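Local coordinates for exopolygalacturonate lyase (Vibrio vulnificus, PDB 5A29), which probably cleaves polygalacturonate (pectate) by beta-elimination, and binds a manganese ion, at residues F285-K290 and Y305-A310; A310-P315 and L393-Y398; N325-S330 and K379-D384. One frame throughout, in Å; residues are numbered along the deposited sequence.

Contact 1 of 3, residues F285-K290 and Y305-A310. With SRT (S,R meso-tartaric acid), chain Q.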
loop_
_atom_site.group_PDB
_atom_site.type_symbol
_atom_site.label_atom_id
_atom_site.label_comp_id
_atom_site.label_asym_id
_atom_site.label_seq_id
_atom_site.Cartn_x
_atom_site.Cartn_y
_atom_site.Cartn_z
ATOM N N PHE A 285 -8.784 -14.576 7.506
ATOM C CA PHE A 285 -8.726 -15.950 8.093
ATOM C C PHE A 285 -9.935 -16.218 8.987
ATOM O O PHE A 285 -10.014 -17.317 9.571
ATOM C CB PHE A 285 -7.414 -16.254 8.867
ATOM C CG PHE A 285 -7.054 -15.255 9.929
ATOM C CD1 PHE A 285 -6.272 -14.148 9.638
ATOM C CD2 PHE A 285 -7.455 -15.442 11.262
ATOM C CE1 PHE A 285 -5.903 -13.218 10.619
ATOM C CE2 PHE A 285 -7.081 -14.544 12.249
ATOM C CZ PHE A 285 -6.289 -13.428 11.970
ATOM N N THR A 286 -10.865 -15.265 9.053
ATOM C CA THR A 286 -12.139 -15.503 9.794
ATOM C C THR A 286 -13.287 -14.873 8.998
ATOM O O THR A 286 -13.025 -13.974 8.203
ATOM C CB THR A 286 -12.132 -14.888 11.191
ATOM O OG1 THR A 286 -11.860 -13.481 11.146
ATOM C CG2 THR A 286 -11.107 -15.584 12.134
ATOM N N SER A 287 -14.537 -15.317 9.225
ATOM C CA SER A 287 -15.744 -14.675 8.685
ATOM C C SER A 287 -16.536 -14.089 9.817
ATOM O O SER A 287 -16.405 -14.504 10.997
ATOM C CB SER A 287 -16.715 -15.701 8.032
ATOM O OG SER A 287 -16.205 -16.246 6.827
ATOM N N PRO A 288 -17.374 -13.115 9.479
ATOM C CA PRO A 288 -18.270 -12.506 10.433
ATOM C C PRO A 288 -19.434 -13.435 10.749
ATOM O O PRO A 288 -20.048 -14.041 9.852
ATOM C CB PRO A 288 -18.811 -11.293 9.686
ATOM C CG PRO A 288 -18.714 -11.618 8.262
ATOM C CD PRO A 288 -17.533 -12.584 8.104
ATOM N N LYS A 289 -19.715 -13.548 12.037
ATOM C CA LYS A 289 -20.931 -14.254 12.468
ATOM C C LYS A 289 -22.197 -13.519 12.016
ATOM O O LYS A 289 -22.266 -12.283 12.068
ATOM C CB LYS A 289 -20.934 -14.218 14.001
ATOM C CG LYS A 289 -21.761 -15.302 14.647
ATOM C CD LYS A 289 -21.548 -15.281 16.165
ATOM C CE LYS A 289 -22.715 -15.953 16.905
ATOM N NZ LYS A 289 -22.912 -17.361 16.438
ATOM N N LYS A 290 -23.254 -14.288 11.752
ATOM C CA LYS A 290 -24.625 -13.700 11.586
ATOM C C LYS A 290 -25.210 -13.401 12.957
ATOM O O LYS A 290 -25.645 -14.317 13.698
ATOM C CB LYS A 290 -25.461 -14.753 10.810
ATOM C CG LYS A 290 -26.924 -14.382 10.548
ATOM C CD LYS A 290 -27.621 -15.694 10.120
ATOM C CE LYS A 290 -29.064 -15.476 9.651
ATOM N NZ LYS A 290 -29.625 -16.854 9.259
ATOM N N TYR A 305 -24.714 -9.035 9.678
ATOM C CA TYR A 305 -25.724 -9.915 9.082
ATOM C C TYR A 305 -25.083 -11.161 8.567
ATOM O O TYR A 305 -25.712 -12.038 7.953
ATOM C CB TYR A 305 -26.545 -9.187 7.967
ATOM C CG TYR A 305 -27.277 -7.987 8.464
ATOM C CD1 TYR A 305 -28.220 -8.104 9.504
ATOM C CD2 TYR A 305 -27.051 -6.701 7.914
ATOM C CE1 TYR A 305 -28.871 -6.997 9.999
ATOM C CE2 TYR A 305 -27.680 -5.588 8.445
ATOM C CZ TYR A 305 -28.604 -5.746 9.469
ATOM O OH TYR A 305 -29.250 -4.659 10.035
ATOM N N GLY A 306 -23.779 -11.268 8.776
ATOM C CA GLY A 306 -23.139 -12.544 8.346
ATOM C C GLY A 306 -22.177 -12.360 7.165
ATOM O O GLY A 306 -22.113 -11.274 6.552
ATOM N N ASP A 307 -21.552 -13.445 6.772
ATOM C CA ASP A 307 -20.525 -13.388 5.734
ATOM C C ASP A 307 -21.160 -12.908 4.417
ATOM O O ASP A 307 -22.188 -13.446 3.971
ATOM C CB ASP A 307 -19.957 -14.795 5.538
ATOM C CG ASP A 307 -18.796 -14.815 4.539
ATOM O OD1 ASP A 307 -19.074 -14.716 3.349
ATOM O OD2 ASP A 307 -17.623 -14.893 5.004
ATOM N N ARG A 308 -20.560 -11.877 3.832
ATOM C CA ARG A 308 -21.128 -11.183 2.627
ATOM C C ARG A 308 -20.980 -11.974 1.362
ATOM O O ARG A 308 -21.823 -11.878 0.446
ATOM C CB ARG A 308 -20.439 -9.834 2.472
ATOM C CG ARG A 308 -21.078 -8.739 3.335
ATOM C CD ARG A 308 -20.678 -8.683 4.817
ATOM N NE ARG A 308 -19.209 -8.544 5.002
ATOM C CZ ARG A 308 -18.570 -7.395 5.235
ATOM N NH1 ARG A 308 -19.209 -6.224 5.245
ATOM N NH2 ARG A 308 -17.249 -7.401 5.447
ATOM N N ALA A 309 -19.922 -12.795 1.278
ATOM C CA ALA A 309 -19.779 -13.611 0.113
ATOM C C ALA A 309 -20.843 -14.716 0.153
ATOM O O ALA A 309 -21.372 -15.137 -0.897
ATOM C CB ALA A 309 -18.354 -14.246 0.024
ATOM N N ALA A 310 -21.088 -15.281 1.340
ATOM C CA ALA A 310 -22.060 -16.411 1.443
ATOM C C ALA A 310 -23.433 -15.844 1.037
ATOM O O ALA A 310 -24.160 -16.497 0.320
ATOM C CB ALA A 310 -22.127 -16.929 2.911
HETATM O O1 SRT Q . -17.966 -4.939 9.310
HETATM O O11 SRT Q . -19.553 -4.106 7.960
HETATM C C1 SRT Q . -18.371 -4.277 8.303
HETATM C C2 SRT Q . -17.449 -3.557 7.348
HETATM O O2 SRT Q . -17.617 -2.149 7.411
HETATM C C3 SRT Q . -16.051 -4.039 7.112
HETATM O O3 SRT Q . -16.488 -4.699 5.934
HETATM C C4 SRT Q . -15.120 -2.883 6.669
HETATM O O4 SRT Q . -14.972 -2.738 5.427
HETATM O O41 SRT Q . -14.586 -2.136 7.562
HETATM O O HOH W 1 -21.656 -15.886 8.652
#
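The carboxylate of D307 is gripped at both oxygens, and S287 supplies the bond across the contact. S287 OG donates to D307 OD2 at 2.7 Å, arriving on the anti side and 26° out of the carboxylate plane; the backbone N of E323 donates to the same oxygen. The other oxygen caps the helix that starts here: A310 N reaches D307 OD1 at 2.9 Å, with a weaker, bent bond from A309 N. D307 is thus a true N-cap, its CG swung opposite its own N (chi1 -176°) and its carboxylate clamped between the strand and the helix start. The P288 ring lies against the backbone just before the helix, its CG 3.6 Å from D307 CA. Beside it, a water accepts from D307 N at 3.1 Å and donates to P288 O at 2.7 Å, bridging two atoms whose direct angle is poor. Farther along, K290 CA sits 3.7 Å from G306 CA, a close approach that the bare glycine permits. R308, bent at chi2 and chi3, curls its guanidinium to the bound tartrate: NH2 donates to SRT O3 at 2.8 Å, in plane at the edge, and NH1 shares that oxygen. A salt bridge from NE to E323 and a cation-pi contact with the ring of Y398 help to hold it. Strand 287-288 runs parallel to strand 227-228 and borders the N-terminal end of helix 308-317.

Contact 2 of 3, residues A310-P315 and L393-Y398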
loop_
_atom_site.group_PDB
_atom_site.type_symbol
_atom_site.label_atom_id
_atom_site.label_comp_id
_atom_site.label_asym_id
_atom_site.label_seq_id
_atom_site.Cartn_x
_atom_site.Cartn_y
_atom_site.Cartn_z
ATOM N N ALA A 310 -21.088 -15.281 1.340
ATOM C CA ALA A 310 -22.060 -16.411 1.443
ATOM C C ALA A 310 -23.433 -15.844 1.037
ATOM O O ALA A 310 -24.160 -16.497 0.320
ATOM C CB ALA A 310 -22.127 -16.929 2.911
ATOM N N ARG A 311 -23.736 -14.613 1.445
ATOM C CA ARG A 311 -24.975 -13.958 1.015
ATOM C C ARG A 311 -25.090 -13.779 -0.476
ATOM O O ARG A 311 -26.089 -14.180 -1.087
ATOM C CB ARG A 311 -25.195 -12.642 1.704
ATOM C CG ARG A 311 -25.574 -12.795 3.197
ATOM C CD ARG A 311 -25.662 -11.451 3.915
ATOM N NE ARG A 311 -26.771 -10.627 3.390
ATOM C CZ ARG A 311 -26.873 -9.300 3.519
ATOM N NH1 ARG A 311 -25.981 -8.557 4.221
ATOM N NH2 ARG A 311 -27.926 -8.690 2.998
ATOM N N GLN A 312 -24.051 -13.212 -1.096
ATOM C CA GLN A 312 -24.154 -12.904 -2.555
ATOM C C GLN A 312 -23.910 -14.048 -3.490
ATOM O O GLN A 312 -24.554 -14.112 -4.540
ATOM C CB GLN A 312 -23.215 -11.711 -2.895
ATOM C CG GLN A 312 -23.370 -11.208 -4.384
ATOM C CD GLN A 312 -22.788 -9.830 -4.481
ATOM O OE1 GLN A 312 -21.964 -9.479 -3.658
ATOM N NE2 GLN A 312 -23.284 -8.992 -5.401
ATOM N N PHE A 313 -22.987 -14.976 -3.137
ATOM C CA PHE A 313 -22.571 -16.071 -3.995
ATOM C C PHE A 313 -22.951 -17.480 -3.508
ATOM O O PHE A 313 -22.894 -18.425 -4.296
ATOM C CB PHE A 313 -21.033 -16.044 -4.169
ATOM C CG PHE A 313 -20.521 -14.765 -4.849
ATOM C CD1 PHE A 313 -20.669 -14.611 -6.232
ATOM C CD2 PHE A 313 -19.902 -13.772 -4.111
ATOM C CE1 PHE A 313 -20.152 -13.473 -6.887
ATOM C CE2 PHE A 313 -19.414 -12.615 -4.753
ATOM C CZ PHE A 313 -19.565 -12.478 -6.130
ATOM N N GLY A 314 -23.197 -17.595 -2.201
ATOM C CA GLY A 314 -23.443 -18.924 -1.546
ATOM C C GLY A 314 -24.503 -19.795 -2.212
ATOM O O GLY A 314 -24.268 -20.978 -2.423
ATOM N N PRO A 315 -25.641 -19.203 -2.623
ATOM C CA PRO A 315 -26.704 -20.003 -3.282
ATOM C C PRO A 315 -26.205 -20.748 -4.505
ATOM O O PRO A 315 -26.507 -21.925 -4.664
ATOM C CB PRO A 315 -27.740 -18.932 -3.684
ATOM C CG PRO A 315 -27.585 -17.883 -2.636
ATOM C CD PRO A 315 -26.080 -17.802 -2.406
ATOM N N LEU A 393 -23.321 -10.817 -11.965
ATOM C CA LEU A 393 -23.673 -11.189 -10.598
ATOM C C LEU A 393 -25.215 -11.453 -10.551
ATOM O O LEU A 393 -26.020 -10.690 -11.099
ATOM C CB LEU A 393 -23.339 -10.078 -9.605
ATOM C CG LEU A 393 -21.834 -9.695 -9.527
ATOM C CD1 LEU A 393 -21.552 -8.854 -8.321
ATOM C CD2 LEU A 393 -20.965 -10.963 -9.499
ATOM N N ALA A 394 -25.606 -12.478 -9.812
ATOM C CA ALA A 394 -27.032 -12.922 -9.744
ATOM C C ALA A 394 -27.901 -12.043 -8.887
ATOM O O ALA A 394 -29.103 -11.986 -9.104
ATOM C CB ALA A 394 -27.119 -14.411 -9.302
ATOM N N ARG A 395 -27.327 -11.315 -7.924
ATOM C CA ARG A 395 -28.065 -10.467 -7.031
ATOM C C ARG A 395 -27.138 -9.400 -6.506
ATOM O O ARG A 395 -25.926 -9.548 -6.621
ATOM C CB ARG A 395 -28.604 -11.296 -5.800
ATOM C CG ARG A 395 -27.510 -12.006 -4.943
ATOM C CD ARG A 395 -28.119 -13.059 -3.947
ATOM N NE ARG A 395 -28.849 -14.117 -4.668
ATOM C CZ ARG A 395 -28.294 -15.131 -5.295
ATOM N NH1 ARG A 395 -26.949 -15.255 -5.390
ATOM N NH2 ARG A 395 -29.061 -15.992 -5.932
ATOM N N ASP A 396 -27.695 -8.358 -5.909
ATOM C CA ASP A 396 -26.891 -7.318 -5.301
ATOM C C ASP A 396 -26.155 -7.861 -4.080
ATOM O O ASP A 396 -26.603 -8.842 -3.455
ATOM C CB ASP A 396 -27.740 -6.178 -4.769
ATOM C CG ASP A 396 -28.582 -5.448 -5.854
ATOM O OD1 ASP A 396 -28.095 -5.214 -6.979
ATOM O OD2 ASP A 396 -29.686 -4.985 -5.489
ATOM N N GLY A 397 -25.087 -7.160 -3.692
ATOM C CA GLY A 397 -24.399 -7.482 -2.428
ATOM C C GLY A 397 -23.115 -6.663 -2.368
ATOM O O GLY A 397 -22.896 -5.683 -3.104
ATOM N N TYR A 398 -22.266 -7.097 -1.457
ATOM C CA TYR A 398 -21.060 -6.399 -1.114
ATOM C C TYR A 398 -20.118 -6.343 -2.323
ATOM O O TYR A 398 -19.344 -5.435 -2.385
ATOM C CB TYR A 398 -20.387 -7.220 0.017
ATOM C CG TYR A 398 -19.164 -6.621 0.660
ATOM C CD1 TYR A 398 -19.229 -5.429 1.378
ATOM C CD2 TYR A 398 -17.974 -7.353 0.676
ATOM C CE1 TYR A 398 -18.138 -4.917 2.041
ATOM C CE2 TYR A 398 -16.865 -6.866 1.367
ATOM C CZ TYR A 398 -16.942 -5.639 2.007
ATOM O OH TYR A 398 -15.853 -5.163 2.676
HETATM O O HOH W 2 -24.370 -13.125 -7.197
#
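Q312 and R395 exchange two bonds, each using a side-chain donor and the other's backbone carbonyl. R395 NH1 reaches Q312 O at 2.8 Å, the oxygen lying in the guanidinium plane while the donor stands 43° out of the carbonyl plane. In return Q312 NE2 donates to R395 O at 3.0 Å. Q312 sends its chain out extended, CG anti to the backbone N (chi1 -174°), which lays the amide along the loop, its CD 3.5 Å from G397 CA. L393 spreads its two methyls over Q312 and F313, CD1 3.4 Å from Q312 NE2 and CD2 3.7 Å from F313 CE1. P315 CG rides 3.8 Å above one face of the R395 guanidinium, toward its rim. A water joins Q312 O to A394 N.

Farther out, the Q312 amide is bonded to G400 O through NE2 and to Y399 N through OE1, so both its ends are held; E316 takes R395 NH2 in a salt bridge. The Y398 hydroxyl, closing segment 393-398, bonds to a polar side chain of the bound peptide and weakly to a tartrate.

The loop between strand 377-378 and helix 417-426 is pinned against helix 308-317 just where P315 kinks it.

Contact 3 of 3, residues N325-S330 and K379-D384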
loop_
_atom_site.group_PDB
_atom_site.type_symbol
_atom_site.label_atom_id
_atom_site.label_comp_id
_atom_site.label_asym_id
_atom_site.label_seq_id
_atom_site.Cartn_x
_atom_site.Cartn_y
_atom_site.Cartn_z
ATOM N N ASN A 325 -12.084 -16.285 0.813
ATOM C CA ASN A 325 -11.818 -16.988 -0.426
ATOM C C ASN A 325 -12.079 -16.165 -1.685
ATOM O O ASN A 325 -11.736 -16.634 -2.782
ATOM C CB ASN A 325 -12.638 -18.285 -0.528
ATOM C CG ASN A 325 -12.358 -19.202 0.666
ATOM O OD1 ASN A 325 -11.196 -19.551 0.914
ATOM N ND2 ASN A 325 -13.398 -19.553 1.412
ATOM N N VAL A 326 -12.528 -14.940 -1.534
ATOM C CA VAL A 326 -12.709 -14.065 -2.747
ATOM C C VAL A 326 -11.360 -13.386 -3.143
ATOM O O VAL A 326 -10.780 -12.658 -2.322
ATOM C CB VAL A 326 -13.734 -12.979 -2.443
ATOM C CG1 VAL A 326 -13.842 -11.965 -3.608
ATOM C CG2 VAL A 326 -15.131 -13.628 -2.194
ATOM N N LEU A 327 -10.876 -13.667 -4.336
ATOM C CA LEU A 327 -9.581 -13.142 -4.769
ATOM C C LEU A 327 -9.826 -12.111 -5.950
ATOM O O LEU A 327 -8.910 -11.830 -6.706
ATOM C CB LEU A 327 -8.659 -14.241 -5.283
ATOM C CG LEU A 327 -8.435 -15.328 -4.191
ATOM C CD1 LEU A 327 -7.364 -16.279 -4.716
ATOM C CD2 LEU A 327 -7.945 -14.685 -2.907
ATOM N N PHE A 328 -11.022 -11.581 -6.066
ATOM C CA PHE A 328 -11.283 -10.515 -7.090
ATOM C C PHE A 328 -11.765 -9.296 -6.372
ATOM O O PHE A 328 -11.655 -9.147 -5.117
ATOM C CB PHE A 328 -12.264 -11.023 -8.168
ATOM C CG PHE A 328 -13.537 -11.689 -7.577
ATOM C CD1 PHE A 328 -13.566 -13.064 -7.272
ATOM C CD2 PHE A 328 -14.683 -10.937 -7.321
ATOM C CE1 PHE A 328 -14.708 -13.678 -6.688
ATOM C CE2 PHE A 328 -15.823 -11.525 -6.718
ATOM C CZ PHE A 328 -15.827 -12.904 -6.388
ATOM N N LYS A 329 -12.158 -8.286 -7.154
ATOM C CA LYS A 329 -12.583 -7.039 -6.559
ATOM C C LYS A 329 -11.453 -6.417 -5.743
ATOM O O LYS A 329 -11.653 -5.878 -4.628
ATOM C CB LYS A 329 -13.983 -7.188 -5.815
ATOM C CG LYS A 329 -14.641 -5.791 -5.623
ATOM C CD LYS A 329 -15.641 -5.715 -4.451
ATOM C CE LYS A 329 -15.034 -6.031 -3.034
ATOM N NZ LYS A 329 -13.806 -5.296 -2.469
ATOM N N SER A 330 -10.229 -6.466 -6.341
ATOM C CA SER A 330 -8.995 -5.948 -5.709
ATOM C C SER A 330 -8.468 -6.660 -4.467
ATOM O O SER A 330 -7.441 -6.240 -3.884
ATOM C CB SER A 330 -9.123 -4.464 -5.350
ATOM O OG SER A 330 -9.425 -3.766 -6.565
ATOM N N LYS A 379 -7.486 -13.759 -14.092
ATOM C CA LYS A 379 -8.940 -14.084 -13.962
ATOM C C LYS A 379 -9.486 -13.760 -12.571
ATOM O O LYS A 379 -8.753 -13.934 -11.577
ATOM C CB LYS A 379 -9.112 -15.594 -14.201
ATOM C CG LYS A 379 -8.738 -15.967 -15.623
ATOM C CD LYS A 379 -8.883 -17.465 -15.816
ATOM C CE LYS A 379 -7.623 -18.172 -15.325
ATOM N NZ LYS A 379 -7.308 -19.362 -16.172
ATOM N N PRO A 380 -10.807 -13.392 -12.469
ATOM C CA PRO A 380 -11.445 -13.190 -11.161
ATOM C C PRO A 380 -11.886 -14.557 -10.577
ATOM O O PRO A 380 -12.849 -15.197 -11.061
ATOM C CB PRO A 380 -12.689 -12.313 -11.490
ATOM C CG PRO A 380 -13.060 -12.748 -12.895
ATOM C CD PRO A 380 -11.728 -13.054 -13.593
ATOM N N ILE A 381 -11.226 -14.966 -9.489
ATOM C CA ILE A 381 -11.406 -16.310 -9.030
ATOM C C ILE A 381 -11.638 -16.364 -7.521
ATOM O O ILE A 381 -11.319 -15.406 -6.780
ATOM C CB ILE A 381 -10.138 -17.193 -9.355
ATOM C CG1 ILE A 381 -8.845 -16.639 -8.662
ATOM C CG2 ILE A 381 -9.996 -17.461 -10.848
ATOM C CD1 ILE A 381 -7.805 -17.758 -8.444
ATOM N N PHE A 382 -12.197 -17.495 -7.089
ATOM C CA PHE A 382 -12.125 -17.869 -5.645
ATOM C C PHE A 382 -10.881 -18.745 -5.407
ATOM O O PHE A 382 -10.244 -19.195 -6.378
ATOM C CB PHE A 382 -13.398 -18.691 -5.261
ATOM C CG PHE A 382 -14.665 -17.851 -5.209
ATOM C CD1 PHE A 382 -15.403 -17.620 -6.381
ATOM C CD2 PHE A 382 -15.141 -17.318 -4.014
ATOM C CE1 PHE A 382 -16.585 -16.854 -6.343
ATOM C CE2 PHE A 382 -16.310 -16.525 -3.989
ATOM C CZ PHE A 382 -17.015 -16.285 -5.187
ATOM N N SER A 383 -10.495 -18.934 -4.106
ATOM C CA SER A 383 -9.224 -19.568 -3.769
ATOM C C SER A 383 -9.198 -21.056 -4.162
ATOM O O SER A 383 -8.149 -21.656 -4.207
ATOM C CB SER A 383 -8.964 -19.416 -2.258
ATOM O OG SER A 383 -10.078 -20.089 -1.625
ATOM N N ASP A 384 -10.353 -21.669 -4.470
ATOM C CA ASP A 384 -10.352 -23.050 -5.037
ATOM C C ASP A 384 -10.185 -23.050 -6.565
ATOM O O ASP A 384 -10.082 -24.120 -7.177
ATOM C CB ASP A 384 -11.671 -23.751 -4.732
ATOM C CG ASP A 384 -12.838 -23.175 -5.552
ATOM O OD1 ASP A 384 -12.739 -22.031 -6.003
ATOM O OD2 ASP A 384 -13.873 -23.846 -5.736
HETATM O O HOH W 3 -8.792 -12.966 -8.915
#
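F328 can be followed outward from its CB, which packs 3.6 Å from P380 CB. Its CG takes the crowded position between backbone N and carbonyl carbon (chi1 49°), and this swings the ring back along the facing chain. CD1 comes next, 3.3 Å from I381 O, which lies near the ring plane at the edge. Beyond it CE1 stands over the face of the F382 ring, toward the rim, and CZ reaches F382 CZ at 3.8 Å. The two rings therefore form a T-shaped pair, F328 giving its edge, with centroids 5.2 Å apart and planes at 78°. One face of F328 is filled by V326 CG1, over the ring centre, while V326 CG2 lies alongside F382 at CE2.

Under these rings the backbones are bonded on both sides of V326 and F382. L327 N donates to I381 O at 3.0 Å, and S383 N to N325 O at 2.9 Å, the latter in the carbonyl plane on a lone pair. S383 OG adds a bond to N325 OD1 at 2.8 Å, from above the amide plane; N325 ND2 is taken by P223 O and I320 O, so the whole amide is fixed. At the other end a water donates to L327 O and K379 O and accepts from I381 N. On the opposite side from the rings, L327 and I381 meet through their CD1 atoms and pack on helix 353-370.

V326 and F382 are a non-hydrogen-bonded pair of an isolated antiparallel beta bridge, with the F328-F382 pair over one side and L327 and I381 on the other. It ties the loop between helices 308-317 and 331-349 to the one between strand 377-378 and helix 417-426, within the mainly helical (alpha/alpha)7 barrel known for polysaccharide lyase family 2.

Along the chain contact 1 closes first; contact 2 then begins at A310, which the two share, and contact 3 falls between the two segments of contact 2. Helix 308-317 joins them: contact 1 caps its start, contact 2 grips its later turns, and its residues A309 and F313 pack on contact 3. The centres lie about 12 Å (1 and 2), 14 Å (2 and 3) and 16 Å (1 and 3) apart, on one side of the chain's centre. F313 touches both F328 and F382. Loops distant in sequence meet around this short helix; R308 of contact 1 and Y398 of contact 2 line one tartrate pocket, and S330 of contact 3 belongs to another.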